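Glucosamine kinase (Streptacidiphilus jiangxiensis, PDB 6HWJ) phosphorylates D-glucosamine to D-glucosamine 6-phosphate with ATP and magnesium, and acts more weakly on glucose. Local coordinates at residues E143-L155 with F318-A331. Residues are numbered along the deposited sequence; the frame is centred on the assembly and turned at random. Where two conformers were deposited one is given.
Sequences EPGSPAAQRIAAL and FDGNPVLPADQRAA
F318 runs its ring along the first turns of helix 148-157, tilted against what it meets: R151 CB lies 3.7 Å from F318 CD1, and the end of L155 comes the opposite way, L155 CD1 to F318 CZ at 3.4 Å. I152 CG1 adds a looser contact at F318 CD2, while A148 CB packs against F318 CB. One residue on, D319, a ligand of the second magnesium ion, has its side chain about 4 Å from a bound magnesium here and brings its carboxylate to S146, just ahead of the helix. S146 OG donates to D319 OD1 (2.7 Å) from the anti side, 30° out of the carboxylate plane, and accepts from A148 N in an ST turn; chi1 of 171°, with OG anti to the backbone N, places the hydroxyl for both. In the conformer given, this bond may help orient the carboxylate. P147, the N-cap, wedges its ring between the loop's two limbs, with CD near D319 O and CB against A330 CB (3.8 Å). Its CB also lies over one face of the R151 guanidinium, toward its rim. R151 bends at chi2 (-69°) to bring NH2 to A330 O, a weak bond in the guanidinium plane, and a water links NH2 to A331 O; its NE bonds V297 O. A second water joins G145 O, A326 O and A330 N. Around the helix, A149, I152 and A153 touch strand 166-172, while L155 and R151 touch helix 212-234, with the metal-binding loop laid across its N-terminal end.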
ATOM      1  N   GLU A 143       0.794  17.118 -10.524  1.00 50.28           N
ATOM      2  CA  GLU A 143       1.526  15.874 -10.713  1.00 50.80           C
ATOM      3  C   GLU A 143       0.971  14.779  -9.812  1.00 42.38           C
ATOM      4  O   GLU A 143       0.562  15.044  -8.678  1.00 38.70           O
ATOM      5  CB  GLU A 143       3.015  16.070 -10.407  1.00 61.96           C
ATOM      6  CG  GLU A 143       3.734  16.954 -11.410  1.00 77.84           C
ATOM      7  CD  GLU A 143       5.242  16.873 -11.280  1.00 90.19           C
ATOM      8  OE1 GLU A 143       5.725  16.067 -10.454  1.00 93.03           O
ATOM      9  OE2 GLU A 143       5.943  17.611 -12.004  1.00 96.31           O
ATOM     10  N   PRO A 144       0.968  13.525 -10.273  1.00 40.36           N
ATOM     11  CA  PRO A 144       0.343  12.462  -9.483  1.00 39.90           C
ATOM     12  C   PRO A 144       1.096  12.192  -8.193  1.00 39.62           C
ATOM     13  O   PRO A 144       2.323  12.217  -8.154  1.00 42.41           O
ATOM     14  CB  PRO A 144       0.387  11.236 -10.414  1.00 38.84           C
ATOM     15  CG  PRO A 144       0.769  11.764 -11.757  1.00 42.10           C
ATOM     16  CD  PRO A 144       1.558  13.000 -11.521  1.00 43.64           C
ATOM     17  N   GLY A 145       0.329  11.909  -7.148  1.00 36.77           N
ATOM     18  CA  GLY A 145       0.871  11.425  -5.896  1.00 36.57           C
ATOM     19  C   GLY A 145       0.197  10.135  -5.486  1.00 34.11           C
ATOM     20  O   GLY A 145      -0.194   9.338  -6.352  1.00 34.04           O
ATOM     21  N   SER A 146       0.041   9.917  -4.198  1.00 28.59           N
ATOM     22  CA  SER A 146      -0.564   8.701  -3.706  1.00 28.29           C
ATOM     23  C   SER A 146      -1.976   8.556  -4.259  1.00 29.93           C
ATOM     24  O   SER A 146      -2.756   9.526  -4.227  1.00 30.01           O
ATOM     25  CB  SER A 146      -0.619   8.696  -2.173  1.00 26.87           C
ATOM     26  OG  SER A 146      -1.383   7.605  -1.772  1.00 28.54           O
ATOM     27  N   PRO A 147      -2.356   7.380  -4.757  1.00 30.12           N
ATOM     28  CA  PRO A 147      -3.750   7.164  -5.161  1.00 28.72           C
ATOM     29  C   PRO A 147      -4.663   6.668  -4.048  1.00 25.70           C
ATOM     30  O   PRO A 147      -5.795   6.265  -4.349  1.00 25.25           O
ATOM     31  CB  PRO A 147      -3.604   6.093  -6.239  1.00 27.36           C
ATOM     32  CG  PRO A 147      -2.491   5.222  -5.686  1.00 31.02           C
ATOM     33  CD  PRO A 147      -1.514   6.209  -5.054  1.00 31.15           C
ATOM     34  N   ALA A 148      -4.198   6.653  -2.799  1.00 27.14           N
ATOM     35  CA  ALA A 148      -4.961   6.001  -1.735  1.00 25.80           C
ATOM     36  C   ALA A 148      -6.396   6.520  -1.646  1.00 26.40           C
ATOM     37  O   ALA A 148      -7.321   5.757  -1.373  1.00 29.10           O
ATOM     38  CB  ALA A 148      -4.242   6.173  -0.395  1.00 25.47           C
ATOM     39  N   ALA A 149      -6.606   7.818  -1.882  1.00 28.73           N
ATOM     40  CA  ALA A 149      -7.960   8.360  -1.812  1.00 29.45           C
ATOM     41  C   ALA A 149      -8.849   7.793  -2.920  1.00 31.43           C
ATOM     42  O   ALA A 149     -10.043   7.528  -2.701  1.00 29.40           O
ATOM     43  CB  ALA A 149      -7.931   9.885  -1.922  1.00 32.69           C
ATOM     44  N   GLN A 150      -8.299   7.627  -4.116  1.00 31.36           N
ATOM     45  CA  GLN A 150      -9.084   7.065  -5.215  1.00 34.33           C
ATOM     46  C   GLN A 150      -9.351   5.581  -4.992  1.00 28.57           C
ATOM     47  O   GLN A 150     -10.422   5.081  -5.335  1.00 28.11           O
ATOM     48  CB  GLN A 150      -8.372   7.285  -6.546  1.00 43.07           C
ATOM     49  CG  GLN A 150      -8.376   8.732  -7.016  1.00 60.05           C
ATOM     50  CD  GLN A 150      -7.538   9.643  -6.137  1.00 72.84           C
ATOM     51  OE1 GLN A 150      -6.420   9.299  -5.754  1.00 75.60           O
ATOM     52  NE2 GLN A 150      -8.082  10.814  -5.806  1.00 78.24           N
ATOM     53  N   ARG A 151      -8.381   4.860  -4.430  1.00 26.96           N
ATOM     54  CA  ARG A 151      -8.583   3.441  -4.149  1.00 25.36           C
ATOM     55  C   ARG A 151      -9.650   3.236  -3.078  1.00 26.65           C
ATOM     56  O   ARG A 151     -10.585   2.447  -3.263  1.00 24.82           O
ATOM     57  CB  ARG A 151      -7.264   2.800  -3.707  1.00 23.03           C
ATOM     58  CG  ARG A 151      -6.151   2.894  -4.755  1.00 26.35           C
ATOM     59  CD  ARG A 151      -6.394   2.049  -5.975  1.00 26.85           C
ATOM     60  NE  ARG A 151      -5.357   2.291  -6.982  1.00 29.36           N
ATOM     61  CZ  ARG A 151      -5.322   3.347  -7.797  1.00 28.59           C
ATOM     62  NH1 ARG A 151      -6.268   4.260  -7.761  1.00 26.40           N
ATOM     63  NH2 ARG A 151      -4.335   3.487  -8.650  1.00 32.40           N
ATOM     64  N   ILE A 152      -9.525   3.943  -1.948  1.00 25.93           N
ATOM     65  CA  ILE A 152     -10.463   3.753  -0.848  1.00 25.35           C
ATOM     66  C   ILE A 152     -11.874   4.131  -1.272  1.00 24.70           C
ATOM     67  O   ILE A 152     -12.838   3.406  -1.000  1.00 25.64           O
ATOM     68  CB  ILE A 152     -10.001   4.553   0.391  1.00 27.76           C
ATOM     69  CG1 ILE A 152      -8.706   3.944   0.944  1.00 29.99           C
ATOM     70  CG2 ILE A 152     -11.090   4.525   1.463  1.00 28.75           C
ATOM     71  CD1 ILE A 152      -7.989   4.793   1.979  1.00 31.65           C
ATOM     72  N   ALA A 153     -12.019   5.281  -1.947  1.00 27.19           N
ATOM     73  CA  ALA A 153     -13.344   5.697  -2.407  1.00 28.06           C
ATOM     74  C   ALA A 153     -13.942   4.696  -3.391  1.00 28.56           C
ATOM     75  O   ALA A 153     -15.128   4.344  -3.294  1.00 30.03           O
ATOM     76  CB  ALA A 153     -13.265   7.091  -3.039  1.00 26.59           C
ATOM     77  N   ALA A 154     -13.144   4.210  -4.341  1.00 28.37           N
ATOM     78  CA  ALA A 154     -13.662   3.237  -5.292  1.00 29.57           C
ATOM     79  C   ALA A 154     -14.132   1.975  -4.582  1.00 27.38           C
ATOM     80  O   ALA A 154     -15.181   1.407  -4.923  1.00 30.69           O
ATOM     81  CB  ALA A 154     -12.587   2.896  -6.339  1.00 33.17           C
ATOM     82  N   LEU A 155     -13.363   1.508  -3.602  1.00 24.54           N
ATOM     83  CA  LEU A 155     -13.746   0.312  -2.861  1.00 26.56           C
ATOM     84  C   LEU A 155     -15.053   0.531  -2.092  1.00 27.62           C
ATOM     85  O   LEU A 155     -15.978  -0.287  -2.167  1.00 29.94           O
ATOM     86  CB  LEU A 155     -12.607  -0.077  -1.905  1.00 27.79           C
ATOM     87  CG  LEU A 155     -11.340  -0.550  -2.632  1.00 28.05           C
ATOM     88  CD1 LEU A 155     -10.146  -0.605  -1.689  1.00 31.02           C
ATOM     89  CD2 LEU A 155     -11.593  -1.909  -3.251  1.00 29.62           C
ATOM     90  N   PHE A 318      -2.727   1.716   0.614  1.00 24.12           N
ATOM     91  CA  PHE A 318      -3.041   1.902  -0.793  1.00 28.68           C
ATOM     92  C   PHE A 318      -2.222   3.007  -1.472  1.00 29.89           C
ATOM     93  O   PHE A 318      -2.660   3.556  -2.494  1.00 25.35           O
ATOM     94  CB  PHE A 318      -4.528   2.199  -0.939  1.00 31.05           C
ATOM     95  CG  PHE A 318      -5.402   0.971  -0.811  1.00 34.64           C
ATOM     96  CD1 PHE A 318      -5.569   0.123  -1.883  1.00 35.37           C
ATOM     97  CD2 PHE A 318      -6.033   0.676   0.382  1.00 36.29           C
ATOM     98  CE1 PHE A 318      -6.362  -1.005  -1.777  1.00 36.57           C
ATOM     99  CE2 PHE A 318      -6.823  -0.449   0.496  1.00 35.47           C
ATOM    100  CZ  PHE A 318      -6.988  -1.285  -0.584  1.00 36.73           C
ATOM    101  N   ASP A 319      -1.037   3.317  -0.938  0.50 28.94           N
ATOM    102  CA  ASP A 319      -0.195   4.369  -1.500  0.50 32.68           C
ATOM    103  C   ASP A 319       0.520   3.949  -2.777  0.50 28.48           C
ATOM    104  O   ASP A 319       1.061   4.811  -3.478  0.50 29.47           O
ATOM    105  CB  ASP A 319       0.868   4.797  -0.482  0.50 38.75           C
ATOM    106  CG  ASP A 319       0.294   5.596   0.655  0.50 40.28           C
ATOM    107  OD1 ASP A 319      -0.745   6.256   0.453  0.50 40.79           O
ATOM    108  OD2 ASP A 319       0.887   5.565   1.753  0.50 42.56           O
ATOM    109  N   GLY A 320       0.561   2.657  -3.082  1.00 28.61           N
ATOM    110  CA  GLY A 320       1.240   2.168  -4.266  1.00 31.83           C
ATOM    111  C   GLY A 320       2.602   1.558  -3.975  1.00 33.41           C
ATOM    112  O   GLY A 320       3.094   1.528  -2.847  1.00 32.54           O
ATOM    113  N   ASN A 321       3.227   1.080  -5.049  1.00 38.93           N
ATOM    114  CA  ASN A 321       4.510   0.380  -4.948  1.00 39.41           C
ATOM    115  C   ASN A 321       5.625   1.359  -4.608  1.00 39.72           C
ATOM    116  O   ASN A 321       5.918   2.253  -5.415  1.00 36.42           O
ATOM    117  CB  ASN A 321       4.800  -0.331  -6.262  1.00 45.96           C
ATOM    118  CG  ASN A 321       6.069  -1.151  -6.211  1.00 52.26           C
ATOM    119  OD1 ASN A 321       6.732  -1.225  -5.181  1.00 51.91           O
ATOM    120  ND2 ASN A 321       6.411  -1.782  -7.333  1.00 58.42           N
ATOM    121  N   PRO A 322       6.269   1.233  -3.442  1.00 40.76           N
ATOM    122  CA  PRO A 322       7.239   2.249  -3.022  1.00 45.00           C
ATOM    123  C   PRO A 322       8.551   2.223  -3.792  1.00 46.47           C
ATOM    124  O   PRO A 322       9.354   3.158  -3.622  1.00 44.59           O
ATOM    125  CB  PRO A 322       7.471   1.925  -1.536  1.00 44.37           C
ATOM    126  CG  PRO A 322       7.201   0.460  -1.435  1.00 44.35           C
ATOM    127  CD  PRO A 322       6.113   0.161  -2.435  1.00 42.15           C
ATOM    128  N   VAL A 323       8.797   1.208  -4.620  1.00 46.86           N
ATOM    129  CA  VAL A 323      10.000   1.197  -5.441  1.00 53.09           C
ATOM    130  C   VAL A 323       9.811   1.944  -6.756  1.00 55.53           C
ATOM    131  O   VAL A 323      10.804   2.313  -7.396  1.00 59.99           O
ATOM    132  CB  VAL A 323      10.465  -0.244  -5.732  1.00 54.95           C
ATOM    133  CG1 VAL A 323      10.544  -1.043  -4.440  1.00 54.19           C
ATOM    134  CG2 VAL A 323       9.552  -0.910  -6.740  1.00 53.24           C
ATOM    135  N   LEU A 324       8.566   2.173  -7.186  1.00 52.03           N
ATOM    136  CA  LEU A 324       8.321   2.996  -8.356  1.00 50.53           C
ATOM    137  C   LEU A 324       8.527   4.466  -8.008  1.00 45.74           C
ATOM    138  O   LEU A 324       8.359   4.858  -6.849  1.00 42.65           O
ATOM    139  CB  LEU A 324       6.905   2.789  -8.868  1.00 53.93           C
ATOM    140  CG  LEU A 324       6.600   1.541  -9.700  1.00 55.27           C
ATOM    141  CD1 LEU A 324       5.109   1.447  -9.979  1.00 56.58           C
ATOM    142  CD2 LEU A 324       7.378   1.568 -11.001  1.00 56.20           C
ATOM    143  N   PRO A 325       8.899   5.302  -8.987  1.00 40.24           N
ATOM    144  CA  PRO A 325       8.888   6.746  -8.745  1.00 43.43           C
ATOM    145  C   PRO A 325       7.537   7.175  -8.196  1.00 43.80           C
ATOM    146  O   PRO A 325       6.501   6.601  -8.532  1.00 44.96           O
ATOM    147  CB  PRO A 325       9.153   7.349 -10.129  1.00 42.41           C
ATOM    148  CG  PRO A 325       9.852   6.275 -10.879  1.00 40.96           C
ATOM    149  CD  PRO A 325       9.303   4.976 -10.364  1.00 36.43           C
ATOM    150  N   ALA A 326       7.560   8.208  -7.349  1.00 44.72           N
ATOM    151  CA  ALA A 326       6.347   8.644  -6.665  1.00 42.15           C
ATOM    152  C   ALA A 326       5.243   8.991  -7.657  1.00 39.40           C
ATOM    153  O   ALA A 326       4.063   8.741  -7.394  1.00 40.54           O
ATOM    154  CB  ALA A 326       6.653   9.844  -5.770  1.00 44.45           C
ATOM    155  N   ASP A 327       5.604   9.546  -8.808  1.00 39.81           N
ATOM    156  CA  ASP A 327       4.603   9.980  -9.772  1.00 38.84           C
ATOM    157  C   ASP A 327       4.113   8.846 -10.667  1.00 34.97           C
ATOM    158  O   ASP A 327       3.286   9.097 -11.548  1.00 36.81           O
ATOM    159  CB  ASP A 327       5.150  11.129 -10.622  1.00 46.03           C
ATOM    160  CG  ASP A 327       6.341  10.719 -11.469  1.00 50.60           C
ATOM    161  OD1 ASP A 327       6.855   9.602 -11.284  1.00 52.99           O
ATOM    162  OD2 ASP A 327       6.748  11.518 -12.332  1.00 55.44           O
ATOM    163  N   GLN A 328       4.575   7.618 -10.448  1.00 32.94           N
ATOM    164  CA  GLN A 328       4.066   6.446 -11.157  1.00 38.86           C
ATOM    165  C   GLN A 328       3.226   5.524 -10.267  1.00 37.11           C
ATOM    166  O   GLN A 328       2.669   4.538 -10.757  1.00 35.27           O
ATOM    167  CB  GLN A 328       5.230   5.647 -11.755  1.00 45.37           C
ATOM    168  CG  GLN A 328       6.090   6.445 -12.741  1.00 59.02           C
ATOM    169  CD  GLN A 328       5.318   6.844 -13.986  1.00 70.15           C
ATOM    170  OE1 GLN A 328       4.236   6.315 -14.260  1.00 72.19           O
ATOM    171  NE2 GLN A 328       5.869   7.779 -14.747  1.00 76.43           N
ATOM    172  N   ARG A 329       3.118   5.817  -8.970  1.00 36.11           N
ATOM    173  CA  ARG A 329       2.435   4.892  -8.072  1.00 35.78           C
ATOM    174  C   ARG A 329       0.924   4.891  -8.268  1.00 32.86           C
ATOM    175  O   ARG A 329       0.260   3.956  -7.830  1.00 33.50           O
ATOM    176  CB  ARG A 329       2.793   5.229  -6.622  1.00 39.80           C
ATOM    177  CG  ARG A 329       4.242   4.906  -6.294  1.00 43.81           C
ATOM    178  CD  ARG A 329       4.670   5.450  -4.955  1.00 50.45           C
ATOM    179  NE  ARG A 329       6.122   5.485  -4.847  1.00 60.36           N
ATOM    180  CZ  ARG A 329       6.790   6.179  -3.931  1.00 70.65           C
ATOM    181  NH1 ARG A 329       6.137   6.897  -3.029  1.00 73.10           N
ATOM    182  NH2 ARG A 329       8.115   6.152  -3.924  1.00 75.22           N
ATOM    183  N   ALA A 330       0.371   5.904  -8.903  1.00 30.02           N
ATOM    184  CA  ALA A 330      -1.057   5.936  -9.178  1.00 32.62           C
ATOM    185  C   ALA A 330      -1.429   5.240 -10.485  1.00 35.23           C
ATOM    186  O   ALA A 330      -2.619   5.017 -10.738  1.00 31.76           O
ATOM    187  CB  ALA A 330      -1.553   7.380  -9.218  1.00 31.88           C
ATOM    188  N   ALA A 331      -0.450   4.892 -11.313  1.00 33.98           N
ATOM    189  CA  ALA A 331      -0.750   4.341 -12.623  1.00 33.92           C
ATOM    190  C   ALA A 331      -1.442   2.987 -12.503  1.00 31.31           C
ATOM    191  O   ALA A 331      -1.229   2.224 -11.548  1.00 31.32           O
ATOM    192  CB  ALA A 331       0.537   4.202 -13.438  1.00 31.78           C
TER
HETATM  193  O   HOH W   1       1.539   8.628  -8.578  1.00 34.32           O
HETATM  194  O   HOH W   2      -2.826   1.251  -9.516  1.00 30.83           O